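Putative uncharacterized protein (Mycobacterium tuberculosis, PDB 2ZQ5) probably transfers a sulfuryl group from the activated donor PAPS to an acceptor molecule, as sulfotransferases do. Local coordinates at residues Pro93-Leu99 with Leu230-Leu236; Tyr127-Arg131 with Leu218-Asp223; Leu177-Ser181 with Arg211-Leu216; Ala249-Gln253 with His334-Thr338. One frame throughout, in Å; residues are numbered along the deposited sequence.

In the fold
All four contacts fall within the sulfotransferase family region. Interaction 1 pairs strands 94-97 and 227-231 of the central parallel sheet, its centre about 8 Å from the centre of the chain. Interactions 2 and 3, whose centres lie 12 Å apart, both use helix 206-219, the helix that leads into strand 227-231. Along the chain the loop closed by interaction 1 encloses interaction 2, which in turn encloses interaction 3. Interaction 4 follows afterwards, on strand 250-255, the other neighbour of strand 94-97, and its centre is 13 Å from that of interaction 1. Distant parts of the chain are thus joined around the sheet of an alpha/beta fold related to the P-loop NTPases.

Interaction 1 of 4, residues Pro93-Leu99 with Leu230-Leu236; sequences PIFVTGL and LKNPSHL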
loop_
_atom_site.group_PDB
_atom_site.type_symbol
_atom_site.label_atom_id
_atom_site.label_comp_id
_atom_site.label_asym_id
_atom_site.label_seq_id
_atom_site.Cartn_x
_atom_site.Cartn_y
_atom_site.Cartn_z
ATOM N N PRO A 93 -12.853 -10.682 4.651
ATOM C CA PRO A 93 -11.833 -9.706 5.047
ATOM C C PRO A 93 -12.338 -8.294 4.781
ATOM O O PRO A 93 -13.188 -8.089 3.910
ATOM C CB PRO A 93 -10.648 -10.066 4.153
ATOM C CG PRO A 93 -11.330 -10.572 2.895
ATOM C CD PRO A 93 -12.412 -11.459 3.478
ATOM N N ILE A 94 -11.825 -7.329 5.536
ATOM C CA ILE A 94 -12.201 -5.933 5.353
ATOM C C ILE A 94 -11.074 -5.205 4.631
ATOM O O ILE A 94 -9.906 -5.305 5.020
ATOM C CB ILE A 94 -12.454 -5.224 6.700
ATOM C CG1 ILE A 94 -13.676 -5.836 7.387
ATOM C CG2 ILE A 94 -12.658 -3.728 6.475
ATOM C CD1 ILE A 94 -13.956 -5.269 8.764
ATOM N N PHE A 95 -11.435 -4.490 3.570
ATOM C CA PHE A 95 -10.483 -3.714 2.785
ATOM C C PHE A 95 -10.838 -2.238 2.855
ATOM O O PHE A 95 -11.955 -1.844 2.511
ATOM C CB PHE A 95 -10.512 -4.158 1.322
ATOM C CG PHE A 95 -9.797 -5.451 1.062
ATOM C CD1 PHE A 95 -8.483 -5.449 0.606
ATOM C CD2 PHE A 95 -10.433 -6.672 1.267
ATOM C CE1 PHE A 95 -7.810 -6.649 0.358
ATOM C CE2 PHE A 95 -9.766 -7.876 1.020
ATOM C CZ PHE A 95 -8.456 -7.861 0.566
ATOM N N VAL A 96 -9.894 -1.428 3.318
ATOM C CA VAL A 96 -10.094 0.009 3.398
ATOM C C VAL A 96 -9.322 0.643 2.250
ATOM O O VAL A 96 -8.194 0.248 1.955
ATOM C CB VAL A 96 -9.547 0.593 4.722
ATOM C CG1 VAL A 96 -9.707 2.113 4.733
ATOM C CG2 VAL A 96 -10.273 -0.024 5.906
ATOM N N THR A 97 -9.929 1.617 1.584
ATOM C CA THR A 97 -9.234 2.284 0.500
ATOM C C THR A 97 -9.739 3.711 0.353
ATOM O O THR A 97 -10.761 4.090 0.938
ATOM C CB THR A 97 -9.367 1.499 -0.834
ATOM O OG1 THR A 97 -8.426 2.014 -1.782
ATOM C CG2 THR A 97 -10.773 1.612 -1.404
ATOM N N GLY A 98 -9.000 4.497 -0.418
ATOM C CA GLY A 98 -9.332 5.891 -0.629
ATOM C C GLY A 98 -8.025 6.642 -0.786
ATOM O O GLY A 98 -6.953 6.051 -0.664
ATOM N N LEU A 99 -8.104 7.938 -1.060
ATOM C CA LEU A 99 -6.901 8.748 -1.229
ATOM C C LEU A 99 -6.214 9.026 0.093
ATOM O O LEU A 99 -6.814 8.907 1.160
ATOM C CB LEU A 99 -7.246 10.091 -1.878
ATOM C CG LEU A 99 -7.346 10.171 -3.401
ATOM C CD1 LEU A 99 -8.265 9.095 -3.945
ATOM C CD2 LEU A 99 -7.848 11.560 -3.784
ATOM N N LEU A 230 -7.264 -4.875 5.777
ATOM C CA LEU A 230 -6.252 -4.336 4.875
ATOM C C LEU A 230 -6.553 -2.895 4.503
ATOM O O LEU A 230 -7.691 -2.445 4.611
ATOM C CB LEU A 230 -6.212 -5.147 3.571
ATOM C CG LEU A 230 -5.973 -6.662 3.549
ATOM C CD1 LEU A 230 -4.731 -6.985 4.367
ATOM C CD2 LEU A 230 -7.187 -7.414 4.101
ATOM N N LYS A 231 -5.525 -2.173 4.071
ATOM C CA LYS A 231 -5.709 -0.800 3.614
ATOM C C LYS A 231 -4.654 -0.485 2.562
ATOM O O LYS A 231 -3.470 -0.766 2.757
ATOM C CB LYS A 231 -5.610 0.199 4.771
ATOM C CG LYS A 231 -6.034 1.621 4.381
ATOM C CD LYS A 231 -4.864 2.509 3.970
ATOM C CE LYS A 231 -4.131 3.041 5.194
ATOM N NZ LYS A 231 -3.239 4.191 4.863
ATOM N N ASN A 232 -5.082 0.095 1.445
ATOM C CA ASN A 232 -4.148 0.441 0.381
ATOM C C ASN A 232 -4.835 1.182 -0.756
ATOM O O ASN A 232 -5.988 0.906 -1.077
ATOM C CB ASN A 232 -3.509 -0.828 -0.187
ATOM C CG ASN A 232 -2.225 -0.546 -0.933
ATOM O OD1 ASN A 232 -1.319 0.101 -0.404
ATOM N ND2 ASN A 232 -2.129 -1.043 -2.164
ATOM N N PRO A 233 -4.132 2.143 -1.378
ATOM C CA PRO A 233 -4.729 2.887 -2.488
ATOM C C PRO A 233 -5.025 2.020 -3.726
ATOM O O PRO A 233 -5.918 2.340 -4.502
ATOM C CB PRO A 233 -3.678 3.953 -2.790
ATOM C CG PRO A 233 -3.084 4.225 -1.446
ATOM C CD PRO A 233 -2.924 2.829 -0.877
ATOM N N SER A 234 -4.288 0.924 -3.909
ATOM C CA SER A 234 -4.490 0.078 -5.089
ATOM C C SER A 234 -5.892 -0.505 -5.211
ATOM O O SER A 234 -6.365 -0.780 -6.311
ATOM C CB SER A 234 -3.481 -1.077 -5.109
ATOM O OG SER A 234 -3.794 -2.041 -4.117
ATOM N N HIS A 235 -6.563 -0.682 -4.082
ATOM C CA HIS A 235 -7.891 -1.266 -4.097
ATOM C C HIS A 235 -8.888 -0.448 -4.911
ATOM O O HIS A 235 -9.905 -0.969 -5.363
ATOM C CB HIS A 235 -8.329 -1.501 -2.652
ATOM C CG HIS A 235 -7.386 -2.395 -1.907
ATOM N ND1 HIS A 235 -7.021 -2.191 -0.594
ATOM C CD2 HIS A 235 -6.673 -3.464 -2.333
ATOM C CE1 HIS A 235 -6.116 -3.091 -0.247
ATOM N NE2 HIS A 235 -5.887 -3.875 -1.285
ATOM N N LEU A 236 -8.579 0.827 -5.125
ATOM C CA LEU A 236 -9.439 1.686 -5.938
ATOM C C LEU A 236 -9.333 1.278 -7.405
ATOM O O LEU A 236 -10.326 1.278 -8.141
ATOM C CB LEU A 236 -8.997 3.147 -5.835
ATOM C CG LEU A 236 -9.203 3.877 -4.512
ATOM C CD1 LEU A 236 -8.502 5.228 -4.564
ATOM C CD2 LEU A 236 -10.694 4.057 -4.255
#
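Phe95 and Val96 pair in parallel register with Leu230 and Lys231: Leu230 N donates to Ile94 O (2.8 Å), Val96 N to Leu230 O (2.7 Å), and just past the strand Asn232 N reaches Val96 O (3.2 Å). On one face of the sheet Phe95 and Leu230 lie side by side, with Leu230 CD2 over the phenyl ring, 3.9 Å from its centroid. The edge of that ring points at the face of the His235 imidazole in a T-shaped stack, planes at 87°, in which Phe95 CD1 stands 3.4 Å from His235 CE1. On the other face Val96 CG1 packs against Lys231 CG at 3.7 Å; the lysine then bends away, and its NZ forms a salt bridge with Glu173 and hydrogen bonds to Thr104 and Thr105. Thr97 sets OG1 opposite its own backbone N (chi1 -167°), which lets OG1 donate a hydrogen bond to Asn232 O at 2.8 Å and leaves CG2 for Leu236 CD2. Leu99 CD1 touches the other methyl of Leu236, CD1. By its position, the loop after this first strand probably corresponds to the one that binds the 5'-phosphosulfate of PAPS in sulfotransferases. Helix 206-219 covers the Phe95 and Leu230 side through His212 and Leu216, helix 104-111 covers Val96, and helix 282-304 reaches Leu99 and Leu236, while strand 250-255 pairs along the remaining edge of strand 94-97.

Interaction 2 of 4, residues Tyr127-Arg131 with Leu218-Asp223; sequences YPQPR and LIGLND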
loop_
_atom_site.group_PDB
_atom_site.type_symbol
_atom_site.label_atom_id
_atom_site.label_comp_id
_atom_site.label_asym_id
_atom_site.label_seq_id
_atom_site.Cartn_x
_atom_site.Cartn_y
_atom_site.Cartn_z
ATOM N N TYR A 127 9.289 -8.679 6.224
ATOM C CA TYR A 127 9.847 -10.024 6.309
ATOM C C TYR A 127 8.723 -11.055 6.466
ATOM O O TYR A 127 8.456 -11.540 7.568
ATOM C CB TYR A 127 10.802 -10.089 7.501
ATOM C CG TYR A 127 11.871 -11.147 7.394
ATOM C CD1 TYR A 127 13.220 -10.798 7.398
ATOM C CD2 TYR A 127 11.539 -12.497 7.313
ATOM C CE1 TYR A 127 14.215 -11.768 7.331
ATOM C CE2 TYR A 127 12.526 -13.477 7.243
ATOM C CZ TYR A 127 13.860 -13.105 7.255
ATOM O OH TYR A 127 14.838 -14.072 7.201
ATOM N N PRO A 128 8.051 -11.402 5.358
ATOM C CA PRO A 128 6.950 -12.371 5.360
ATOM C C PRO A 128 7.265 -13.667 6.102
ATOM O O PRO A 128 8.281 -14.320 5.842
ATOM C CB PRO A 128 6.691 -12.595 3.874
ATOM C CG PRO A 128 7.009 -11.250 3.290
ATOM C CD PRO A 128 8.298 -10.900 3.995
ATOM N N GLN A 129 6.375 -14.028 7.019
ATOM C CA GLN A 129 6.516 -15.227 7.838
ATOM C C GLN A 129 5.282 -15.323 8.723
ATOM O O GLN A 129 4.538 -14.356 8.868
ATOM C CB GLN A 129 7.749 -15.102 8.732
ATOM C CG GLN A 129 7.662 -13.916 9.686
ATOM C CD GLN A 129 8.938 -13.674 10.460
ATOM O OE1 GLN A 129 9.283 -14.426 11.371
ATOM N NE2 GLN A 129 9.651 -12.614 10.098
ATOM N N PRO A 130 5.038 -16.498 9.322
ATOM C CA PRO A 130 3.866 -16.618 10.191
ATOM C C PRO A 130 4.034 -15.684 11.392
ATOM O O PRO A 130 5.104 -15.627 11.999
ATOM C CB PRO A 130 3.889 -18.090 10.596
ATOM C CG PRO A 130 4.520 -18.754 9.404
ATOM C CD PRO A 130 5.654 -17.817 9.084
ATOM N N ARG A 131 2.983 -14.948 11.725
ATOM C CA ARG A 131 3.031 -14.019 12.850
ATOM C C ARG A 131 3.197 -14.746 14.181
ATOM O O ARG A 131 2.334 -15.524 14.583
ATOM C CB ARG A 131 1.752 -13.183 12.886
ATOM C CG ARG A 131 1.744 -12.105 13.955
ATOM C CD ARG A 131 0.396 -11.409 14.057
ATOM N NE ARG A 131 -0.014 -10.737 12.825
ATOM C CZ ARG A 131 -0.938 -11.201 11.988
ATOM N NH1 ARG A 131 -1.556 -12.349 12.237
ATOM N NH2 ARG A 131 -1.265 -10.500 10.910
ATOM N N LEU A 218 -0.040 -17.034 4.675
ATOM C CA LEU A 218 1.231 -17.305 5.334
ATOM C C LEU A 218 1.386 -16.511 6.627
ATOM O O LEU A 218 1.624 -17.077 7.694
ATOM C CB LEU A 218 2.383 -16.960 4.390
ATOM C CG LEU A 218 3.779 -16.898 5.015
ATOM C CD1 LEU A 218 4.258 -18.306 5.357
ATOM C CD2 LEU A 218 4.730 -16.215 4.042
ATOM N N ILE A 219 1.250 -15.193 6.528
ATOM C CA ILE A 219 1.398 -14.334 7.692
ATOM C C ILE A 219 0.337 -14.621 8.749
ATOM O O ILE A 219 0.612 -14.532 9.946
ATOM C CB ILE A 219 1.357 -12.843 7.270
ATOM C CG1 ILE A 219 2.537 -12.552 6.342
ATOM C CG2 ILE A 219 1.390 -11.938 8.506
ATOM C CD1 ILE A 219 2.480 -11.191 5.672
ATOM N N GLY A 220 -0.866 -14.987 8.309
ATOM C CA GLY A 220 -1.941 -15.274 9.243
ATOM C C GLY A 220 -2.100 -16.738 9.623
ATOM O O GLY A 220 -3.132 -17.118 10.175
ATOM N N LEU A 221 -1.080 -17.549 9.350
ATOM C CA LEU A 221 -1.114 -18.983 9.645
ATOM C C LEU A 221 -1.441 -19.336 11.096
ATOM O O LEU A 221 -2.087 -20.355 11.359
ATOM C CB LEU A 221 0.224 -19.625 9.270
ATOM C CG LEU A 221 0.351 -21.131 9.526
ATOM C CD1 LEU A 221 -0.591 -21.889 8.593
ATOM C CD2 LEU A 221 1.792 -21.571 9.306
ATOM N N ASN A 222 -0.998 -18.502 12.032
ATOM C CA ASN A 222 -1.243 -18.749 13.451
ATOM C C ASN A 222 -2.456 -17.999 13.996
ATOM O O ASN A 222 -2.759 -18.084 15.189
ATOM C CB ASN A 222 -0.011 -18.362 14.278
ATOM C CG ASN A 222 1.227 -19.145 13.888
ATOM O OD1 ASN A 222 1.172 -20.361 13.696
ATOM N ND2 ASN A 222 2.356 -18.454 13.784
ATOM N N ASP A 223 -3.148 -17.270 13.126
ATOM C CA ASP A 223 -4.316 -16.483 13.520
ATOM C C ASP A 223 -5.470 -16.714 12.549
ATOM O O ASP A 223 -6.219 -15.790 12.236
ATOM C CB ASP A 223 -3.953 -14.994 13.518
ATOM C CG ASP A 223 -2.904 -14.645 14.554
ATOM O OD1 ASP A 223 -3.270 -14.519 15.738
ATOM O OD2 ASP A 223 -1.717 -14.504 14.188
HETATM O O HOH W 1 0.207 -14.813 16.149
#
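Pro130 and Leu218 form the apolar centre, Pro130 CD resting 4.0 Å from Leu218 CD1, while the other leucine methyl, CD2, meets Pro128 CB at 4.1 Å. Leu221 lies alongside the Pro130 ring, pointing the same way, and its CD2 packs on CG of the proline at 3.9 Å. Ile219 sets off away from the loop, but its CG1 passes Gln129 O and its CG2 lies 3.9 Å from Arg131 NH2; Leu124 and Trp228 also pack on it. Its CA makes a CH...O contact with Gln129 O, and its carbonyl O accepts from Arg131 N at 3.0 Å. This is where helix 206-219 ends, Gly220 being the first residue to leave helical angles, and a type I turn from Gly220 to Asp223 carries the chain on. The turn supplies the polar edge. Asn222 ND2 donates almost straight (171°) to Arg131 O at 3.0 Å, coming from above the carbonyl plane although the oxygen lies in the plane of the amide. The Arg131 chain runs extended and then bends at chi3 (-60°), which swings NH1 to Asp223 OD2 for a salt bridge of 2.9 Å. The carboxylate oxygen lies in the guanidinium plane, but the nitrogen meets it from above the carboxylate, the two planes being 60° apart. A water bridges Arg131 O and Asp223 OD2. Asp223 probably offsets part of the Arg131 charge while also pairing with Lys226, and the neutral oxygens of Gln118 and Gly119 take up further N-H groups; apolar packing and polar, charged links together tie helix end to loop.

Interaction 3 of 4, residues Leu177-Ser181 with Arg211-Leu216; sequences LLRQS and RHRRNL
Gln180 OE1 lies at the edge of the Arg211 guanidinium, in its plane, where NE (2.8 Å) and NH2 (3.0 Å) grip this one oxygen side-on. The glutamine amide is turned 68° from the guanidinium. It stands nearly perpendicular, at 86°, to the amide of Asn215, whose ND2 adds a weak bond to the same oxygen at 3.3 Å. Gln180 NE2 and Asn215 OD1 both bond to Ser75 OG of helix 55-81, which holds the two amides in their rotations. Ser181 OG, bonded to Asp34, also touches Arg211 CD. The contact thus joins helix 175-178 and the 3-10 turn that follows it to helix 206-219, which packs on the central sheet of the sulfotransferase fold. Leu177 fills the space between them: CD1 reaches His212 CD2 at 3.9 Å and Leu216 CD2 at 4.0 Å, and CD2 lies against Asn215 CB. His212 holds its ring against Leu177 with CG swung opposite the backbone N (chi1 175°); ND1 bonds to Tyr246 OH, whereas NE2 is buried with no partner. Leu178 CD2 rests on His212 CB, and a water bridges Leu177 O to Asn215 ND2.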
loop_
_atom_site.group_PDB
_atom_site.type_symbol
_atom_site.label_atom_id
_atom_site.label_comp_id
_atom_site.label_asym_id
_atom_site.label_seq_id
_atom_site.Cartn_x
_atom_site.Cartn_y
_atom_site.Cartn_z
ATOM N N LEU A 177 3.135 -5.659 0.054
ATOM C CA LEU A 177 3.032 -7.028 -0.439
ATOM C C LEU A 177 2.977 -7.031 -1.962
ATOM O O LEU A 177 3.673 -7.812 -2.605
ATOM C CB LEU A 177 1.783 -7.726 0.108
ATOM C CG LEU A 177 1.729 -8.009 1.609
ATOM C CD1 LEU A 177 0.389 -8.628 1.948
ATOM C CD2 LEU A 177 2.867 -8.947 2.014
ATOM N N LEU A 178 2.160 -6.147 -2.532
ATOM C CA LEU A 178 2.002 -6.071 -3.983
ATOM C C LEU A 178 3.293 -5.713 -4.719
ATOM O O LEU A 178 3.454 -6.045 -5.899
ATOM C CB LEU A 178 0.891 -5.072 -4.332
ATOM C CG LEU A 178 -0.506 -5.461 -3.835
ATOM C CD1 LEU A 178 -1.426 -4.261 -3.911
ATOM C CD2 LEU A 178 -1.057 -6.622 -4.653
ATOM N N ARG A 179 4.215 -5.043 -4.031
ATOM C CA ARG A 179 5.484 -4.681 -4.654
ATOM C C ARG A 179 6.229 -5.942 -5.087
ATOM O O ARG A 179 7.070 -5.893 -5.980
ATOM C CB ARG A 179 6.359 -3.873 -3.686
ATOM C CG ARG A 179 6.767 -4.648 -2.445
ATOM C CD ARG A 179 7.705 -3.878 -1.522
ATOM N NE ARG A 179 7.899 -4.632 -0.286
ATOM C CZ ARG A 179 8.988 -4.590 0.475
ATOM N NH1 ARG A 179 10.020 -3.825 0.142
ATOM N NH2 ARG A 179 9.039 -5.323 1.580
ATOM N N GLN A 180 5.922 -7.072 -4.455
ATOM C CA GLN A 180 6.580 -8.328 -4.810
ATOM C C GLN A 180 6.316 -8.682 -6.274
ATOM O O GLN A 180 7.133 -9.348 -6.917
ATOM C CB GLN A 180 6.090 -9.470 -3.910
ATOM C CG GLN A 180 6.557 -9.379 -2.467
ATOM C CD GLN A 180 6.236 -10.632 -1.670
ATOM O OE1 GLN A 180 5.945 -11.687 -2.238
ATOM N NE2 GLN A 180 6.302 -10.526 -0.349
ATOM N N SER A 181 5.174 -8.224 -6.787
ATOM C CA SER A 181 4.761 -8.462 -8.173
ATOM C C SER A 181 5.053 -7.250 -9.056
ATOM O O SER A 181 4.753 -7.258 -10.254
ATOM C CB SER A 181 3.257 -8.738 -8.235
ATOM O OG SER A 181 2.881 -9.814 -7.396
ATOM N N ARG A 211 -1.412 -13.483 -5.270
ATOM C CA ARG A 211 -0.177 -13.593 -4.501
ATOM C C ARG A 211 -0.369 -12.900 -3.146
ATOM O O ARG A 211 0.114 -13.371 -2.114
ATOM C CB ARG A 211 0.988 -12.961 -5.265
ATOM C CG ARG A 211 2.331 -13.254 -4.625
ATOM C CD ARG A 211 3.461 -12.451 -5.237
ATOM N NE ARG A 211 4.713 -12.732 -4.540
ATOM C CZ ARG A 211 5.493 -13.778 -4.795
ATOM N NH1 ARG A 211 5.167 -14.643 -5.746
ATOM N NH2 ARG A 211 6.587 -13.979 -4.070
ATOM N N HIS A 212 -1.080 -11.777 -3.163
ATOM C CA HIS A 212 -1.383 -11.019 -1.953
ATOM C C HIS A 212 -2.076 -11.968 -0.967
ATOM O O HIS A 212 -1.717 -12.035 0.209
ATOM C CB HIS A 212 -2.281 -9.833 -2.349
ATOM C CG HIS A 212 -2.784 -9.005 -1.205
ATOM N ND1 HIS A 212 -3.922 -9.330 -0.495
ATOM C CD2 HIS A 212 -2.364 -7.814 -0.717
ATOM C CE1 HIS A 212 -4.182 -8.371 0.376
ATOM N NE2 HIS A 212 -3.252 -7.439 0.260
ATOM N N ARG A 213 -3.048 -12.728 -1.464
ATOM C CA ARG A 213 -3.784 -13.674 -0.630
ATOM C C ARG A 213 -2.883 -14.779 -0.073
ATOM O O ARG A 213 -3.011 -15.155 1.095
ATOM C CB ARG A 213 -4.940 -14.282 -1.427
ATOM C CG ARG A 213 -5.757 -15.292 -0.647
ATOM C CD ARG A 213 -7.050 -15.631 -1.371
ATOM N NE ARG A 213 -7.765 -16.719 -0.710
ATOM C CZ ARG A 213 -7.381 -17.991 -0.758
ATOM N NH1 ARG A 213 -6.295 -18.332 -1.439
ATOM N NH2 ARG A 213 -8.080 -18.925 -0.124
ATOM N N ARG A 214 -1.980 -15.303 -0.900
ATOM C CA ARG A 214 -1.058 -16.339 -0.441
ATOM C C ARG A 214 -0.215 -15.785 0.702
ATOM O O ARG A 214 0.125 -16.507 1.639
ATOM C CB ARG A 214 -0.144 -16.804 -1.579
ATOM C CG ARG A 214 -0.840 -17.589 -2.679
ATOM C CD ARG A 214 0.190 -18.215 -3.610
ATOM N NE ARG A 214 1.112 -19.076 -2.872
ATOM C CZ ARG A 214 2.164 -19.687 -3.408
ATOM N NH1 ARG A 214 2.439 -19.538 -4.697
ATOM N NH2 ARG A 214 2.944 -20.450 -2.654
ATOM N N ASN A 215 0.130 -14.503 0.626
ATOM C CA ASN A 215 0.910 -13.894 1.691
ATOM C C ASN A 215 0.076 -13.703 2.958
ATOM O O ASN A 215 0.600 -13.823 4.064
ATOM C CB ASN A 215 1.527 -12.574 1.225
ATOM C CG ASN A 215 2.906 -12.773 0.623
ATOM O OD1 ASN A 215 3.764 -13.417 1.231
ATOM N ND2 ASN A 215 3.130 -12.225 -0.568
ATOM N N LEU A 216 -1.217 -13.412 2.813
ATOM C CA LEU A 216 -2.068 -13.272 3.993
ATOM C C LEU A 216 -2.212 -14.641 4.662
ATOM O O LEU A 216 -2.225 -14.739 5.888
ATOM C CB LEU A 216 -3.456 -12.731 3.625
ATOM C CG LEU A 216 -3.535 -11.313 3.052
ATOM C CD1 LEU A 216 -4.984 -10.842 3.110
ATOM C CD2 LEU A 216 -2.655 -10.360 3.850
HETATM O O HOH W 2 2.316 -10.280 -2.624
#

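Interaction 4 of 4, residues Ala249-Gln253 with His334-Thr338; sequences ALVVQ and HFGLT
Leu250 lies over one face of the Phe335 ring, its CB above the centre at 3.8 Å from the centroid and only 8° off the ring normal, a CH-pi contact. The two side chains slide past each other in opposite directions, which brings Leu250 CD2 to Phe335 CD1 at 3.6 Å, near the root of the aromatic side chain. At the ring edge, in its plane, Val252 CG2 touches Phe335 CE2 at 3.8 Å and the carbonyl O of Val251 approaches Phe335 CZ at 3.9 Å. Leu337 adds a lighter touch, its CD1 meeting Leu250 CD1 at 4.1 Å. Phe335 directs its ring at the strand because CG stands opposite the carbonyl carbon (chi1 -66°), just where helix 324-334 finishes. Gly336 follows with positive phi in a Schellman motif, turning the chain so that Leu337 faces the same strand. Further out, Arg92 bonds to Phe335 O, and the side chain of Tyr313, on strand 312-316, packs against Phe335. Strand 250-255 is held between strands 94-97 and 312-316, so its inner position in the sheet is fixed by backbone bonds on both flanks. The two segments share no hydrogen bond, and their cohesion comes from dispersion and CH-pi contact between hydrocarbon and ring surfaces.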
loop_
_atom_site.group_PDB
_atom_site.type_symbol
_atom_site.label_atom_id
_atom_site.label_comp_id
_atom_site.label_asym_id
_atom_site.label_seq_id
_atom_site.Cartn_x
_atom_site.Cartn_y
_atom_site.Cartn_z
ATOM N N ALA A 249 -15.424 -10.168 0.217
ATOM C CA ALA A 249 -14.794 -9.004 0.832
ATOM C C ALA A 249 -15.758 -7.902 1.252
ATOM O O ALA A 249 -16.812 -7.703 0.641
ATOM C CB ALA A 249 -13.741 -8.423 -0.109
ATOM N N LEU A 250 -15.379 -7.196 2.312
ATOM C CA LEU A 250 -16.145 -6.071 2.835
ATOM C C LEU A 250 -15.247 -4.876 2.542
ATOM O O LEU A 250 -14.154 -4.758 3.097
ATOM C CB LEU A 250 -16.366 -6.234 4.340
ATOM C CG LEU A 250 -17.037 -7.551 4.741
ATOM C CD1 LEU A 250 -17.147 -7.625 6.254
ATOM C CD2 LEU A 250 -18.415 -7.648 4.093
ATOM N N VAL A 251 -15.705 -3.995 1.661
ATOM C CA VAL A 251 -14.909 -2.847 1.246
ATOM C C VAL A 251 -15.430 -1.519 1.781
ATOM O O VAL A 251 -16.608 -1.199 1.628
ATOM C CB VAL A 251 -14.856 -2.781 -0.291
ATOM C CG1 VAL A 251 -13.921 -1.671 -0.735
ATOM C CG2 VAL A 251 -14.401 -4.120 -0.852
ATOM N N VAL A 252 -14.534 -0.753 2.400
ATOM C CA VAL A 252 -14.867 0.555 2.955
ATOM C C VAL A 252 -14.049 1.623 2.240
ATOM O O VAL A 252 -12.820 1.559 2.222
ATOM C CB VAL A 252 -14.537 0.639 4.465
ATOM C CG1 VAL A 252 -14.919 2.010 5.005
ATOM C CG2 VAL A 252 -15.267 -0.455 5.221
ATOM N N GLN A 253 -14.734 2.599 1.655
ATOM C CA GLN A 253 -14.064 3.686 0.953
ATOM C C GLN A 253 -14.251 5.000 1.698
ATOM O O GLN A 253 -15.370 5.358 2.074
ATOM C CB GLN A 253 -14.611 3.837 -0.467
ATOM C CG GLN A 253 -13.982 4.998 -1.232
ATOM C CD GLN A 253 -14.557 5.166 -2.618
ATOM O OE1 GLN A 253 -15.738 4.915 -2.845
ATOM N NE2 GLN A 253 -13.725 5.610 -3.555
ATOM N N HIS A 334 -23.529 -2.249 9.481
ATOM C CA HIS A 334 -23.780 -2.413 8.056
ATOM C C HIS A 334 -23.390 -3.801 7.549
ATOM O O HIS A 334 -24.137 -4.426 6.796
ATOM C CB HIS A 334 -23.010 -1.353 7.266
ATOM C CG HIS A 334 -23.250 -1.405 5.790
ATOM N ND1 HIS A 334 -24.459 -1.066 5.220
ATOM C CD2 HIS A 334 -22.440 -1.765 4.767
ATOM C CE1 HIS A 334 -24.381 -1.213 3.910
ATOM N NE2 HIS A 334 -23.167 -1.637 3.608
ATOM N N PHE A 335 -22.220 -4.280 7.962
ATOM C CA PHE A 335 -21.740 -5.584 7.523
ATOM C C PHE A 335 -22.234 -6.748 8.379
ATOM O O PHE A 335 -21.850 -7.896 8.154
ATOM C CB PHE A 335 -20.207 -5.592 7.479
ATOM C CG PHE A 335 -19.618 -4.670 6.442
ATOM C CD1 PHE A 335 -20.109 -4.651 5.139
ATOM C CD2 PHE A 335 -18.538 -3.855 6.757
ATOM C CE1 PHE A 335 -19.525 -3.832 4.166
ATOM C CE2 PHE A 335 -17.945 -3.033 5.792
ATOM C CZ PHE A 335 -18.442 -3.025 4.495
ATOM N N GLY A 336 -23.087 -6.453 9.356
ATOM C CA GLY A 336 -23.617 -7.499 10.215
ATOM C C GLY A 336 -22.585 -8.107 11.146
ATOM O O GLY A 336 -22.653 -9.295 11.469
ATOM N N LEU A 337 -21.634 -7.291 11.585
ATOM C CA LEU A 337 -20.581 -7.747 12.485
ATOM C C LEU A 337 -20.844 -7.281 13.912
ATOM O O LEU A 337 -21.377 -6.193 14.134
ATOM C CB LEU A 337 -19.223 -7.215 12.024
ATOM C CG LEU A 337 -18.816 -7.479 10.571
ATOM C CD1 LEU A 337 -17.444 -6.871 10.319
ATOM C CD2 LEU A 337 -18.796 -8.976 10.291
ATOM N N THR A 338 -20.464 -8.109 14.877
ATOM C CA THR A 338 -20.646 -7.780 16.283
ATOM C C THR A 338 -19.435 -7.006 16.795
ATOM O O THR A 338 -18.296 -7.436 16.615
ATOM C CB THR A 338 -20.814 -9.056 17.134
ATOM O OG1 THR A 338 -21.957 -9.788 16.677
ATOM C CG2 THR A 338 -21.000 -8.702 18.604
#